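Local coordinates for C-domain type II peptide synthetase (Streptomyces globisporus, PDB 4ZNM), which is a free-standing condensation-domain protein of the nonribosomal peptide synthetase family, with the paired alpha/beta lobes of the CoA-dependent acyltransferase clan, at residues T62-L67 and G96-E101; L105-E110 and R143-D148; L136-L141 and V152-H157; E229-R234 and N431-E436; K240-Q245 and S404-G409. All coordinates share one frame; numbering follows the deposited sequence.

Contact 1 (T62-L67 and G96-E101); sequences TLREAL and GPAALE
Arg64 lies along the backbone of Ala98 to Leu100, and its chain meets this segment atom by atom. Its CB packs against Leu100 CB at 3.9 Å, and CG passes over the Ala98 carbonyl and Ala99 N. CD then comes within 3.8 Å of Leu100 N. There the chain bends (chi3 73°), and the guanidinium swings round to a water lying in its plane. Arg64 NH2 donates to that water over 2.8 Å, and the water donates in turn to Leu100 O at 3.1 Å. The helix 60-73 is thereby fastened by its side to the loop that leads into the edge strand 101-104 of a mixed sheet. Deeper in, Leu63 and Leu100 cross at about a right angle, CD2 to CD2 4.0 Å apart. Leu67 pushes CD2 to 3.3 Å from Ala99 O, and both Leu67 and Leu100 also rest on Ala139 of strand 137-143. At the outer margin Ala98 CB sits 3.5 Å from Arg64 O.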
# COMPACT_ATOMS: atom_id res chain seq x y z
N THR A 62 -19.83 11.62 -19.60
CA THR A 62 -18.76 10.98 -20.35
C THR A 62 -17.75 10.37 -19.39
O THR A 62 -17.19 9.32 -19.68
CB THR A 62 -18.07 11.97 -21.31
OG1 THR A 62 -19.05 12.52 -22.17
CG2 THR A 62 -16.99 11.28 -22.19
N LEU A 63 -17.53 11.00 -18.25
CA LEU A 63 -16.62 10.45 -17.26
C LEU A 63 -17.18 9.14 -16.71
O LEU A 63 -16.42 8.19 -16.48
CB LEU A 63 -16.35 11.44 -16.12
CG LEU A 63 -15.34 10.95 -15.10
CD1 LEU A 63 -13.94 10.88 -15.70
CD2 LEU A 63 -15.31 11.87 -13.90
N ARG A 64 -18.50 9.06 -16.56
CA ARG A 64 -19.14 7.86 -16.07
C ARG A 64 -18.98 6.73 -17.08
O ARG A 64 -18.66 5.59 -16.72
CB ARG A 64 -20.60 8.12 -15.78
CG ARG A 64 -21.35 6.91 -15.34
CD ARG A 64 -22.72 7.31 -14.83
NE ARG A 64 -23.59 7.70 -15.90
CZ ARG A 64 -24.04 8.94 -16.13
NH1 ARG A 64 -24.82 9.18 -17.17
NH2 ARG A 64 -23.69 9.96 -15.36
N GLU A 65 -19.21 7.05 -18.34
CA GLU A 65 -18.99 6.07 -19.41
C GLU A 65 -17.54 5.58 -19.41
O GLU A 65 -17.30 4.38 -19.58
CB GLU A 65 -19.32 6.67 -20.77
CG GLU A 65 -20.80 6.86 -21.06
CD GLU A 65 -21.06 7.72 -22.32
OE1 GLU A 65 -20.13 8.43 -22.78
OE2 GLU A 65 -22.19 7.67 -22.84
N ALA A 66 -16.59 6.48 -19.23
CA ALA A 66 -15.19 6.10 -19.20
C ALA A 66 -14.90 5.13 -18.05
O ALA A 66 -14.08 4.24 -18.17
CB ALA A 66 -14.31 7.35 -19.08
N LEU A 67 -15.56 5.34 -16.92
CA LEU A 67 -15.38 4.45 -15.78
C LEU A 67 -15.87 3.03 -16.10
O LEU A 67 -15.21 2.04 -15.75
CB LEU A 67 -16.10 5.00 -14.56
CG LEU A 67 -15.61 4.28 -13.31
CD1 LEU A 67 -14.49 5.09 -12.70
CD2 LEU A 67 -16.73 4.01 -12.33
N GLY A 96 -20.44 -4.42 -14.51
CA GLY A 96 -21.76 -3.99 -14.09
C GLY A 96 -22.08 -2.62 -14.71
O GLY A 96 -21.31 -2.08 -15.50
N PRO A 97 -23.21 -2.03 -14.34
CA PRO A 97 -23.59 -0.69 -14.82
C PRO A 97 -22.55 0.37 -14.49
O PRO A 97 -22.06 0.45 -13.37
CB PRO A 97 -24.89 -0.40 -14.07
CG PRO A 97 -25.44 -1.75 -13.71
CD PRO A 97 -24.24 -2.63 -13.47
N ALA A 98 -22.20 1.18 -15.48
CA ALA A 98 -21.32 2.32 -15.21
C ALA A 98 -21.97 3.24 -14.18
O ALA A 98 -23.14 3.58 -14.35
CB ALA A 98 -21.04 3.07 -16.47
N ALA A 99 -21.23 3.66 -13.15
CA ALA A 99 -21.81 4.45 -12.07
C ALA A 99 -20.85 5.56 -11.62
O ALA A 99 -19.63 5.39 -11.64
CB ALA A 99 -22.17 3.56 -10.88
N LEU A 100 -21.41 6.73 -11.33
CA LEU A 100 -20.57 7.81 -10.80
C LEU A 100 -21.40 8.63 -9.86
O LEU A 100 -22.54 8.98 -10.17
CB LEU A 100 -20.01 8.67 -11.92
CG LEU A 100 -19.27 9.94 -11.49
CD1 LEU A 100 -17.99 9.63 -10.71
CD2 LEU A 100 -18.98 10.83 -12.72
N GLU A 101 -20.86 8.86 -8.67
CA GLU A 101 -21.50 9.77 -7.73
C GLU A 101 -20.82 11.15 -7.83
O GLU A 101 -19.60 11.23 -7.87
CB GLU A 101 -21.43 9.26 -6.30
CG GLU A 101 -22.05 10.26 -5.31
CD GLU A 101 -21.90 9.80 -3.84
OE1 GLU A 101 -21.33 8.70 -3.62
OE2 GLU A 101 -22.34 10.55 -2.94
O HOH W 1 -22.62 10.58 -12.80

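Contact 2 (L105-E110 and R143-D148); sequences LGDVDE and RFDQKD
Leu105 N donates to Arg143 O across 2.9 Å, the one direct hydrogen bond between these segments, with an N-H...O angle of 144°. A water adds to it: Gly106 N donates to the water at 2.9 Å, and the water lies close to both Arg143 O and Phe144 O. Gly106 takes a backbone conformation (phi 115°) suited to glycine, in which a CB would crowd the preceding carbonyl O. Among the nonpolar contacts, Leu105 CD1 reaches Phe144 CE1 at 3.8 Å. The ring, set beside its own backbone N by chi1 of -58°, turns an edge to Gly106 O, which lies in the ring plane 3.4 Å from CD1. Two pairs of like charges face each other across the contact: Asp107 OD1 is 4.3 Å from Asp145 OD2, and Glu110 OE1 4.5 Å from Asp148 OD2. Arg113 pairs with Asp107, Asp145 and Asp148, and Arg53 with Glu110 and Asp148, which probably offsets the repulsion. Asp145 OD1 also accepts from Lys147 N at 2.9 Å, forming an Asx turn within the connection of the beta hairpin 137-143/148-156, against which the exit of strand 101-104 is laid.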
# COMPACT_ATOMS: atom_id res chain seq x y z
N LEU A 105 -19.14 20.30 -3.78
CA LEU A 105 -18.38 20.61 -2.54
C LEU A 105 -18.36 22.11 -2.17
O LEU A 105 -18.09 22.48 -1.04
CB LEU A 105 -16.95 20.13 -2.66
CG LEU A 105 -16.74 18.62 -2.83
CD1 LEU A 105 -15.25 18.33 -2.71
CD2 LEU A 105 -17.51 17.82 -1.79
N GLY A 106 -18.63 22.97 -3.15
CA GLY A 106 -18.79 24.38 -2.88
C GLY A 106 -17.71 25.22 -3.53
O GLY A 106 -16.57 24.81 -3.65
N ASP A 107 -18.08 26.42 -3.96
CA ASP A 107 -17.11 27.33 -4.56
C ASP A 107 -16.39 28.08 -3.45
O ASP A 107 -16.75 29.20 -3.14
CB ASP A 107 -17.81 28.31 -5.51
CG ASP A 107 -16.83 29.14 -6.33
OD1 ASP A 107 -15.65 29.24 -5.94
OD2 ASP A 107 -17.25 29.71 -7.36
N VAL A 108 -15.37 27.47 -2.87
CA VAL A 108 -14.70 28.05 -1.71
C VAL A 108 -13.24 28.38 -2.01
O VAL A 108 -12.71 28.00 -3.05
CB VAL A 108 -14.81 27.11 -0.50
CG1 VAL A 108 -16.26 27.02 -0.02
CG2 VAL A 108 -14.26 25.71 -0.84
N ASP A 109 -12.58 29.09 -1.09
CA ASP A 109 -11.20 29.55 -1.33
C ASP A 109 -10.23 28.36 -1.29
O ASP A 109 -10.58 27.27 -0.80
CB ASP A 109 -10.83 30.65 -0.31
CG ASP A 109 -10.81 30.15 1.12
OD1 ASP A 109 -10.31 29.04 1.37
OD2 ASP A 109 -11.29 30.90 2.01
N GLU A 110 -9.02 28.53 -1.81
CA GLU A 110 -8.14 27.39 -2.07
C GLU A 110 -7.88 26.51 -0.84
O GLU A 110 -7.98 25.27 -0.92
CB GLU A 110 -6.79 27.86 -2.64
CG GLU A 110 -5.75 26.73 -2.87
CD GLU A 110 -6.29 25.59 -3.75
OE1 GLU A 110 -7.24 25.85 -4.52
OE2 GLU A 110 -5.76 24.44 -3.69
N ARG A 143 -17.05 18.35 -6.94
CA ARG A 143 -16.75 19.53 -7.78
C ARG A 143 -16.82 20.77 -6.96
O ARG A 143 -17.78 20.98 -6.24
CB ARG A 143 -17.70 19.62 -8.95
CG ARG A 143 -17.75 18.33 -9.77
CD ARG A 143 -18.52 18.54 -11.06
NE ARG A 143 -17.75 19.31 -12.00
CZ ARG A 143 -18.14 19.60 -13.24
NH1 ARG A 143 -19.30 19.15 -13.71
NH2 ARG A 143 -17.37 20.34 -14.01
N PHE A 144 -15.82 21.63 -7.08
CA PHE A 144 -15.90 22.95 -6.49
C PHE A 144 -16.61 23.96 -7.39
O PHE A 144 -17.42 24.77 -6.93
CB PHE A 144 -14.51 23.45 -6.18
CG PHE A 144 -13.76 22.53 -5.25
CD1 PHE A 144 -14.09 22.46 -3.90
CD2 PHE A 144 -12.72 21.75 -5.72
CE1 PHE A 144 -13.38 21.62 -3.05
CE2 PHE A 144 -12.02 20.93 -4.86
CZ PHE A 144 -12.36 20.86 -3.53
N ASP A 145 -16.26 23.93 -8.66
CA ASP A 145 -16.82 24.85 -9.65
C ASP A 145 -16.62 24.16 -11.00
O ASP A 145 -16.27 22.97 -11.03
CB ASP A 145 -16.19 26.24 -9.56
CG ASP A 145 -14.69 26.24 -9.82
OD1 ASP A 145 -14.23 25.42 -10.65
OD2 ASP A 145 -13.96 27.09 -9.23
N GLN A 146 -16.88 24.87 -12.09
CA GLN A 146 -16.95 24.22 -13.40
C GLN A 146 -15.57 23.78 -13.91
O GLN A 146 -15.47 23.07 -14.91
CB GLN A 146 -17.63 25.15 -14.42
CG GLN A 146 -19.15 25.25 -14.25
CD GLN A 146 -19.85 23.92 -14.51
OE1 GLN A 146 -19.84 23.40 -15.63
NE2 GLN A 146 -20.41 23.34 -13.47
N LYS A 147 -14.51 24.18 -13.22
CA LYS A 147 -13.16 23.83 -13.69
C LYS A 147 -12.22 23.29 -12.61
O LYS A 147 -11.04 23.03 -12.89
CB LYS A 147 -12.51 25.07 -14.36
CG LYS A 147 -12.42 26.28 -13.46
CD LYS A 147 -11.85 27.49 -14.19
CE LYS A 147 -11.83 28.72 -13.29
NZ LYS A 147 -13.19 29.12 -12.86
N ASP A 148 -12.72 23.12 -11.38
CA ASP A 148 -11.92 22.50 -10.31
C ASP A 148 -12.69 21.41 -9.56
O ASP A 148 -13.84 21.61 -9.20
CB ASP A 148 -11.47 23.62 -9.38
CG ASP A 148 -10.38 23.20 -8.41
OD1 ASP A 148 -9.76 22.11 -8.56
OD2 ASP A 148 -10.13 24.00 -7.49
O HOH W 2 -19.62 23.43 -5.86

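Contact 3 (L136-L141 and V152-H157); sequences LLRAVL and VLIAHH
Arg138 and Ile154 face each other as a hydrogen-bonded pair in the antiparallel beta hairpin of strands 137-143 and 148-156, the axes of the paired parts 4.8 Å apart. Arg138 N to Ile154 O (2.9 Å) and Ile154 N to Arg138 O (3.0 Å) bond both ways, as do Val140 and Val152; Leu136 O takes a fifth bond from His156 N. The second strand ends at His156, whose sequence with His157 opens the HHxxxD signature of condensation domains.

Ile154 has CG2 between its backbone N and carbonyl carbon, and CG1 anti to N (chi1 -179°). This aims CG2 at the arginine: it lies 3.7 Å from Arg138 CB. Arg138 leaves the backbone beside its own N and bends at chi3 (-77°), bringing the flat guanidinium over that same methyl, which sits under the middle of one face. Beyond it, NH1 is held by Thr127 OG1 and Gly128 O. Val140 and Val152, on the same face, pack against helix 110-125.

Leu137, Ala139, Leu153 and Ala155 line the other face, partly beneath helix 162-180. Leu137 CD1 comes 4.1 Å from Ala155 CB. Leu153 turns CG beside its N (chi1 -53°), driving CD2 to a tight 3.5 Å from Ala139 CB.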
# COMPACT_ATOMS: atom_id res chain seq x y z
N LEU A 136 -16.23 -3.60 -7.99
CA LEU A 136 -14.97 -3.64 -7.30
C LEU A 136 -14.23 -2.30 -7.39
O LEU A 136 -13.12 -2.16 -6.85
CB LEU A 136 -14.12 -4.76 -7.89
CG LEU A 136 -14.71 -6.16 -7.70
CD1 LEU A 136 -13.80 -7.15 -8.39
CD2 LEU A 136 -14.85 -6.48 -6.23
N LEU A 137 -14.83 -1.33 -8.09
CA LEU A 137 -14.27 0.01 -8.23
C LEU A 137 -15.44 0.97 -8.19
O LEU A 137 -16.39 0.76 -8.92
CB LEU A 137 -13.50 0.16 -9.54
CG LEU A 137 -13.04 1.57 -9.97
CD1 LEU A 137 -11.88 2.08 -9.10
CD2 LEU A 137 -12.62 1.60 -11.46
N ARG A 138 -15.37 1.98 -7.34
CA ARG A 138 -16.33 3.08 -7.38
C ARG A 138 -15.61 4.41 -7.50
O ARG A 138 -14.43 4.51 -7.17
CB ARG A 138 -17.18 3.12 -6.13
CG ARG A 138 -18.14 1.97 -6.00
CD ARG A 138 -19.21 2.25 -4.94
NE ARG A 138 -18.72 2.07 -3.57
CZ ARG A 138 -18.34 3.06 -2.76
NH1 ARG A 138 -17.94 2.76 -1.51
NH2 ARG A 138 -18.36 4.34 -3.18
N ALA A 139 -16.36 5.42 -7.91
CA ALA A 139 -15.82 6.77 -8.03
C ALA A 139 -16.79 7.79 -7.49
O ALA A 139 -18.02 7.72 -7.69
CB ALA A 139 -15.53 7.08 -9.47
N VAL A 140 -16.21 8.77 -6.82
CA VAL A 140 -16.95 9.90 -6.30
C VAL A 140 -16.22 11.17 -6.80
O VAL A 140 -15.05 11.36 -6.54
CB VAL A 140 -17.03 9.86 -4.77
CG1 VAL A 140 -17.81 11.04 -4.25
CG2 VAL A 140 -17.67 8.55 -4.31
N LEU A 141 -16.95 12.02 -7.51
CA LEU A 141 -16.41 13.28 -7.99
C LEU A 141 -16.95 14.45 -7.16
O LEU A 141 -18.16 14.68 -7.13
CB LEU A 141 -16.76 13.45 -9.47
CG LEU A 141 -16.21 14.74 -10.09
CD1 LEU A 141 -14.70 14.67 -10.26
CD2 LEU A 141 -16.90 14.98 -11.40
N VAL A 152 -12.29 10.95 -6.37
CA VAL A 152 -11.90 9.87 -5.45
C VAL A 152 -12.25 8.52 -6.03
O VAL A 152 -13.39 8.25 -6.38
CB VAL A 152 -12.56 9.99 -4.08
CG1 VAL A 152 -12.08 8.87 -3.14
CG2 VAL A 152 -12.28 11.36 -3.47
N LEU A 153 -11.25 7.66 -6.14
CA LEU A 153 -11.49 6.28 -6.49
C LEU A 153 -11.28 5.34 -5.31
O LEU A 153 -10.38 5.51 -4.46
CB LEU A 153 -10.57 5.89 -7.64
CG LEU A 153 -10.61 6.79 -8.88
CD1 LEU A 153 -9.67 6.19 -9.95
CD2 LEU A 153 -12.05 6.93 -9.39
N ILE A 154 -12.11 4.31 -5.27
CA ILE A 154 -11.98 3.27 -4.28
C ILE A 154 -12.12 1.93 -4.95
O ILE A 154 -12.99 1.72 -5.79
CB ILE A 154 -12.99 3.44 -3.17
CG1 ILE A 154 -12.80 2.33 -2.14
CG2 ILE A 154 -14.37 3.48 -3.73
CD1 ILE A 154 -13.65 2.55 -0.90
N ALA A 155 -11.24 1.02 -4.58
CA ALA A 155 -11.19 -0.30 -5.18
C ALA A 155 -10.87 -1.32 -4.11
O ALA A 155 -10.13 -1.03 -3.16
CB ALA A 155 -10.14 -0.34 -6.27
N HIS A 156 -11.38 -2.52 -4.28
CA HIS A 156 -11.08 -3.56 -3.34
C HIS A 156 -9.61 -3.93 -3.48
O HIS A 156 -9.06 -4.05 -4.58
CB HIS A 156 -11.97 -4.79 -3.53
CG HIS A 156 -12.07 -5.59 -2.28
ND1 HIS A 156 -11.15 -6.56 -1.93
CD2 HIS A 156 -12.95 -5.51 -1.25
CE1 HIS A 156 -11.48 -7.06 -0.75
NE2 HIS A 156 -12.56 -6.44 -0.31
N HIS A 157 -8.96 -4.10 -2.34
CA HIS A 157 -7.51 -4.21 -2.30
C HIS A 157 -7.02 -5.63 -2.65
O HIS A 157 -5.81 -5.87 -2.79
CB HIS A 157 -7.06 -3.73 -0.92
CG HIS A 157 -5.60 -3.41 -0.81
ND1 HIS A 157 -4.74 -3.33 -1.89
CD2 HIS A 157 -4.84 -3.16 0.29
CE1 HIS A 157 -3.52 -3.04 -1.46
NE2 HIS A 157 -3.56 -2.94 -0.15

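Contact 4 (E229-R234 and N431-E436); sequences ETDIPR and NRFKDE
Arg432 is wrapped tightly by the segment 229-234, while the side toward Arg234 and Asn431 is looser and bridged by two waters. Bent at chi2 and chi3 (-61° and -65°), its chain doubles back so that NE donates to Ile232 O at 2.8 Å, with that oxygen in the guanidinium plane. NH2 reaches Thr230 OG1 at 3.2 Å, slightly out of plane, and Arg234 N sits over one face. The backbone O of Arg432 accepts from Ile232 N at 2.9 Å and, weakly, from Asp231 N. Phe433 completes the packing: Thr230 crosses it at about a right angle with CB above one face, and Glu229 O comes 3.2 Å from CE1. The contact joins the loop after edge strand 227-229 to the loop from strand 422-429 into helix 435-454. Just before that helix, at its N-cap position, Lys434 N donates to the anti lone pair of Asp231 OD2 (3.0 Å), which Thr437 OG1 also meets. On the looser side, one water donates to Pro233 O and Asn431 O, both at 2.9 Å. A second accepts from Arg432 NH1 at 3.0 Å and lies beside Arg234, whose guanidinium stands nearly perpendicular (85°) to that of Arg432 and pairs with Asp408.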
# COMPACT_ATOMS: atom_id res chain seq x y z
N GLU A 229 4.05 -4.83 21.27
CA GLU A 229 3.13 -5.19 22.33
C GLU A 229 1.89 -4.34 22.16
O GLU A 229 1.98 -3.11 22.06
CB GLU A 229 3.74 -4.97 23.72
CG GLU A 229 2.87 -5.49 24.85
CD GLU A 229 3.50 -5.27 26.21
OE1 GLU A 229 4.53 -4.57 26.29
OE2 GLU A 229 2.97 -5.81 27.20
N THR A 230 0.73 -5.00 22.16
CA THR A 230 -0.53 -4.30 21.98
C THR A 230 -1.08 -3.81 23.30
O THR A 230 -0.71 -4.30 24.35
CB THR A 230 -1.55 -5.20 21.32
OG1 THR A 230 -1.64 -6.44 22.03
CG2 THR A 230 -1.16 -5.47 19.88
N ASP A 231 -1.96 -2.82 23.22
CA ASP A 231 -2.64 -2.27 24.40
C ASP A 231 -3.80 -3.14 24.82
O ASP A 231 -4.13 -3.18 25.99
CB ASP A 231 -3.17 -0.86 24.14
CG ASP A 231 -2.08 0.15 23.85
OD1 ASP A 231 -1.01 0.02 24.47
OD2 ASP A 231 -2.31 1.07 23.01
N ILE A 232 -4.42 -3.80 23.85
CA ILE A 232 -5.60 -4.61 24.10
C ILE A 232 -5.32 -5.99 23.52
O ILE A 232 -4.93 -6.11 22.33
CB ILE A 232 -6.88 -3.98 23.48
CG1 ILE A 232 -7.07 -2.53 23.96
CG2 ILE A 232 -8.08 -4.82 23.84
CD1 ILE A 232 -7.97 -1.69 23.04
N PRO A 233 -5.51 -7.04 24.34
CA PRO A 233 -5.22 -8.37 23.82
C PRO A 233 -6.21 -8.88 22.81
O PRO A 233 -7.38 -8.50 22.77
CB PRO A 233 -5.25 -9.26 25.06
CG PRO A 233 -6.14 -8.56 26.01
CD PRO A 233 -5.89 -7.08 25.76
N ARG A 234 -5.70 -9.75 21.96
CA ARG A 234 -6.47 -10.46 20.99
C ARG A 234 -7.71 -11.08 21.64
O ARG A 234 -8.82 -10.94 21.13
CB ARG A 234 -5.56 -11.53 20.34
CG ARG A 234 -6.10 -12.13 19.07
CD ARG A 234 -5.09 -13.19 18.49
NE ARG A 234 -5.48 -13.52 17.14
CZ ARG A 234 -5.10 -12.84 16.07
NH1 ARG A 234 -5.54 -13.20 14.87
NH2 ARG A 234 -4.28 -11.79 16.19
N ASN A 431 -9.01 -2.33 17.71
CA ASN A 431 -9.28 -3.38 18.69
C ASN A 431 -8.00 -3.86 19.42
O ASN A 431 -8.06 -4.74 20.27
CB ASN A 431 -9.95 -4.57 18.01
CG ASN A 431 -9.25 -5.00 16.75
OD1 ASN A 431 -9.04 -4.19 15.87
ND2 ASN A 431 -8.90 -6.27 16.66
N ARG A 432 -6.84 -3.28 19.10
CA ARG A 432 -5.59 -3.72 19.69
C ARG A 432 -4.77 -2.55 20.21
O ARG A 432 -4.04 -2.70 21.17
CB ARG A 432 -4.76 -4.50 18.66
CG ARG A 432 -5.41 -5.82 18.17
CD ARG A 432 -5.64 -6.86 19.29
NE ARG A 432 -4.43 -7.37 19.90
CZ ARG A 432 -3.71 -8.37 19.41
NH1 ARG A 432 -4.07 -8.96 18.27
NH2 ARG A 432 -2.60 -8.77 20.04
N PHE A 433 -4.86 -1.40 19.55
CA PHE A 433 -4.08 -0.24 19.98
C PHE A 433 -4.93 0.96 20.21
O PHE A 433 -5.84 1.25 19.42
CB PHE A 433 -3.01 0.12 18.93
CG PHE A 433 -1.80 -0.76 18.97
CD1 PHE A 433 -0.85 -0.60 19.97
CD2 PHE A 433 -1.60 -1.75 18.01
CE1 PHE A 433 0.29 -1.40 20.02
CE2 PHE A 433 -0.47 -2.55 18.03
CZ PHE A 433 0.49 -2.37 19.03
N LYS A 434 -4.60 1.70 21.26
CA LYS A 434 -5.10 3.04 21.48
C LYS A 434 -4.39 4.07 20.61
O LYS A 434 -3.20 3.92 20.28
CB LYS A 434 -4.92 3.42 22.94
CG LYS A 434 -5.82 2.65 23.88
CD LYS A 434 -5.22 2.63 25.27
CE LYS A 434 -6.29 2.62 26.35
NZ LYS A 434 -5.86 1.81 27.53
N ASP A 435 -5.12 5.13 20.26
CA ASP A 435 -4.59 6.18 19.36
C ASP A 435 -3.35 6.87 19.91
O ASP A 435 -2.42 7.20 19.16
CB ASP A 435 -5.66 7.23 19.08
CG ASP A 435 -6.89 6.66 18.39
OD1 ASP A 435 -6.74 5.73 17.56
OD2 ASP A 435 -8.01 7.13 18.68
N GLU A 436 -3.34 7.08 21.22
CA GLU A 436 -2.25 7.75 21.92
C GLU A 436 -0.94 6.97 21.83
O GLU A 436 0.14 7.53 21.64
CB GLU A 436 -2.64 7.95 23.38
CG GLU A 436 -3.82 8.90 23.59
CD GLU A 436 -5.20 8.31 23.19
OE1 GLU A 436 -5.33 7.06 23.05
OE2 GLU A 436 -6.15 9.13 23.03
O HOH W 3 -9.35 -7.13 21.18
O HOH W 4 -2.19 -11.04 17.33

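Contact 5 (K240-Q245 and S404-G409); sequences KGTAWQ and SDIPDG
The start of strand 242-249, an edge strand of the five-stranded sheet, is gripped here by the segment 404-409, part of the connection that runs from strand 388-392 of the other sheet to strand 410-416. Lys240 makes the polar end. Its chain turns at chi2 (67°) and again at chi4 (-66°), which curls the ammonium back over the loop. NZ forms a salt bridge with Asp405 OD1 at 2.8 Å, met on the syn side, and donates to Ile406 O and Pro407 O, both at 3.0 Å and both from above the carbonyl planes. Three acceptors thus hold the ammonium group.

Midway, Thr242 OG1 receives an almost straight bond from Ile406 N, 3.0 Å long with an angle of 176° at the hydrogen. A water joins the same hydroxyl to Asp405 OD1. Trp244 then points NE1 in its ring plane at a lone pair of Ser404 O, 2.9 Å away. Beside that bond the six-membered part of the indole packs on Ile406, CZ2 to CG1 3.8 Å, and Thr242 CG2 touches the same isoleucine.

Ser404 continues the link outward: its OG bonds to His47 of strand 47-55 and its N to Glu125 of helix 110-125. Lys240 also touches Asn429 of strand 422-429, while Leu411 of strand 410-416 lies against both Trp244 and Ile406.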
# COMPACT_ATOMS: atom_id res chain seq x y z
N LYS A 240 -13.34 -5.50 15.08
CA LYS A 240 -12.31 -5.11 14.15
C LYS A 240 -12.50 -3.68 13.62
O LYS A 240 -13.57 -3.31 13.15
CB LYS A 240 -12.29 -6.08 12.98
CG LYS A 240 -11.19 -5.84 11.95
CD LYS A 240 -9.80 -6.11 12.54
CE LYS A 240 -8.69 -5.70 11.55
NZ LYS A 240 -8.69 -6.55 10.33
N GLY A 241 -11.42 -2.93 13.63
CA GLY A 241 -11.38 -1.65 12.95
C GLY A 241 -9.94 -1.25 12.73
O GLY A 241 -9.05 -1.73 13.44
N THR A 242 -9.70 -0.41 11.73
CA THR A 242 -8.37 0.11 11.49
C THR A 242 -8.42 1.63 11.41
O THR A 242 -9.23 2.20 10.67
CB THR A 242 -7.79 -0.46 10.20
OG1 THR A 242 -7.79 -1.90 10.27
CG2 THR A 242 -6.41 0.03 9.96
N ALA A 243 -7.54 2.27 12.17
CA ALA A 243 -7.40 3.71 12.16
C ALA A 243 -6.07 4.04 11.51
O ALA A 243 -5.17 3.20 11.45
CB ALA A 243 -7.47 4.28 13.54
N TRP A 244 -5.96 5.26 11.04
CA TRP A 244 -4.80 5.73 10.32
C TRP A 244 -4.42 7.10 10.83
O TRP A 244 -5.29 7.97 11.03
CB TRP A 244 -5.09 5.79 8.82
CG TRP A 244 -5.34 4.47 8.20
CD1 TRP A 244 -6.55 3.81 8.10
CD2 TRP A 244 -4.37 3.62 7.58
NE1 TRP A 244 -6.37 2.61 7.44
CE2 TRP A 244 -5.05 2.47 7.12
CE3 TRP A 244 -2.99 3.71 7.37
CZ2 TRP A 244 -4.40 1.46 6.47
CZ3 TRP A 244 -2.37 2.70 6.72
CH2 TRP A 244 -3.07 1.58 6.28
N GLN A 245 -3.12 7.29 11.10
CA GLN A 245 -2.57 8.61 11.42
C GLN A 245 -1.66 9.02 10.28
O GLN A 245 -0.81 8.25 9.85
CB GLN A 245 -1.83 8.59 12.76
CG GLN A 245 -2.83 8.45 13.94
CD GLN A 245 -2.18 8.48 15.30
OE1 GLN A 245 -1.16 9.15 15.51
NE2 GLN A 245 -2.76 7.72 16.25
N SER A 404 -9.50 2.04 5.70
CA SER A 404 -9.08 0.82 5.00
C SER A 404 -8.49 -0.19 5.98
O SER A 404 -7.74 0.15 6.89
CB SER A 404 -8.06 1.12 3.91
OG SER A 404 -8.55 2.06 2.95
N ASP A 405 -8.88 -1.43 5.81
CA ASP A 405 -8.57 -2.49 6.77
C ASP A 405 -7.10 -2.95 6.68
O ASP A 405 -6.54 -3.12 5.60
CB ASP A 405 -9.55 -3.65 6.51
CG ASP A 405 -9.32 -4.86 7.41
OD1 ASP A 405 -9.98 -4.94 8.48
OD2 ASP A 405 -8.51 -5.73 7.02
N ILE A 406 -6.48 -3.12 7.84
CA ILE A 406 -5.24 -3.89 7.97
C ILE A 406 -5.61 -5.24 8.59
O ILE A 406 -6.08 -5.28 9.72
CB ILE A 406 -4.20 -3.17 8.84
CG1 ILE A 406 -3.73 -1.90 8.16
CG2 ILE A 406 -2.96 -4.09 9.09
CD1 ILE A 406 -2.86 -1.03 9.08
N PRO A 407 -5.42 -6.35 7.84
CA PRO A 407 -5.94 -7.65 8.28
C PRO A 407 -5.54 -7.99 9.72
O PRO A 407 -6.41 -8.42 10.51
CB PRO A 407 -5.31 -8.64 7.28
CG PRO A 407 -5.21 -7.82 6.02
CD PRO A 407 -4.83 -6.44 6.49
N ASP A 408 -4.27 -7.81 10.07
CA ASP A 408 -3.82 -8.17 11.43
C ASP A 408 -2.41 -7.66 11.68
O ASP A 408 -1.45 -8.40 11.57
CB ASP A 408 -3.90 -9.69 11.63
CG ASP A 408 -3.86 -10.13 13.11
OD1 ASP A 408 -3.49 -9.34 14.00
OD2 ASP A 408 -4.19 -11.31 13.39
N GLY A 409 -2.30 -6.39 12.01
CA GLY A 409 -1.01 -5.81 12.32
C GLY A 409 -0.95 -4.31 12.22
O GLY A 409 -1.97 -3.62 12.14
O HOH W 5 -10.41 -2.81 9.89

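How the contacts relate
Contacts 1, 2 and 3 belong to the six-stranded sheet of one lobe, and contacts 4 and 5 to the five-stranded sheet of the other. Contact 1 comes first along the chain, and its last residue, Glu101, bonds through the backbone to Ala139 and Leu141 of contact 3, about 11 Å away between centres. The segments of contacts 2 and 3 alternate in sequence: contact 3 pairs the strands of the hairpin 137-143/148-156, contact 2 lies at its turn, and their centres are about 21 Å apart. Contact 5 falls within the long span bridged by contact 4, centres about 12 Å apart, and a salt bridge between Arg234 and Asp408 ties them. Contacts 3 and 5 come within about 6 Å at nearest atoms, consistent with their lying where the two lobes come together.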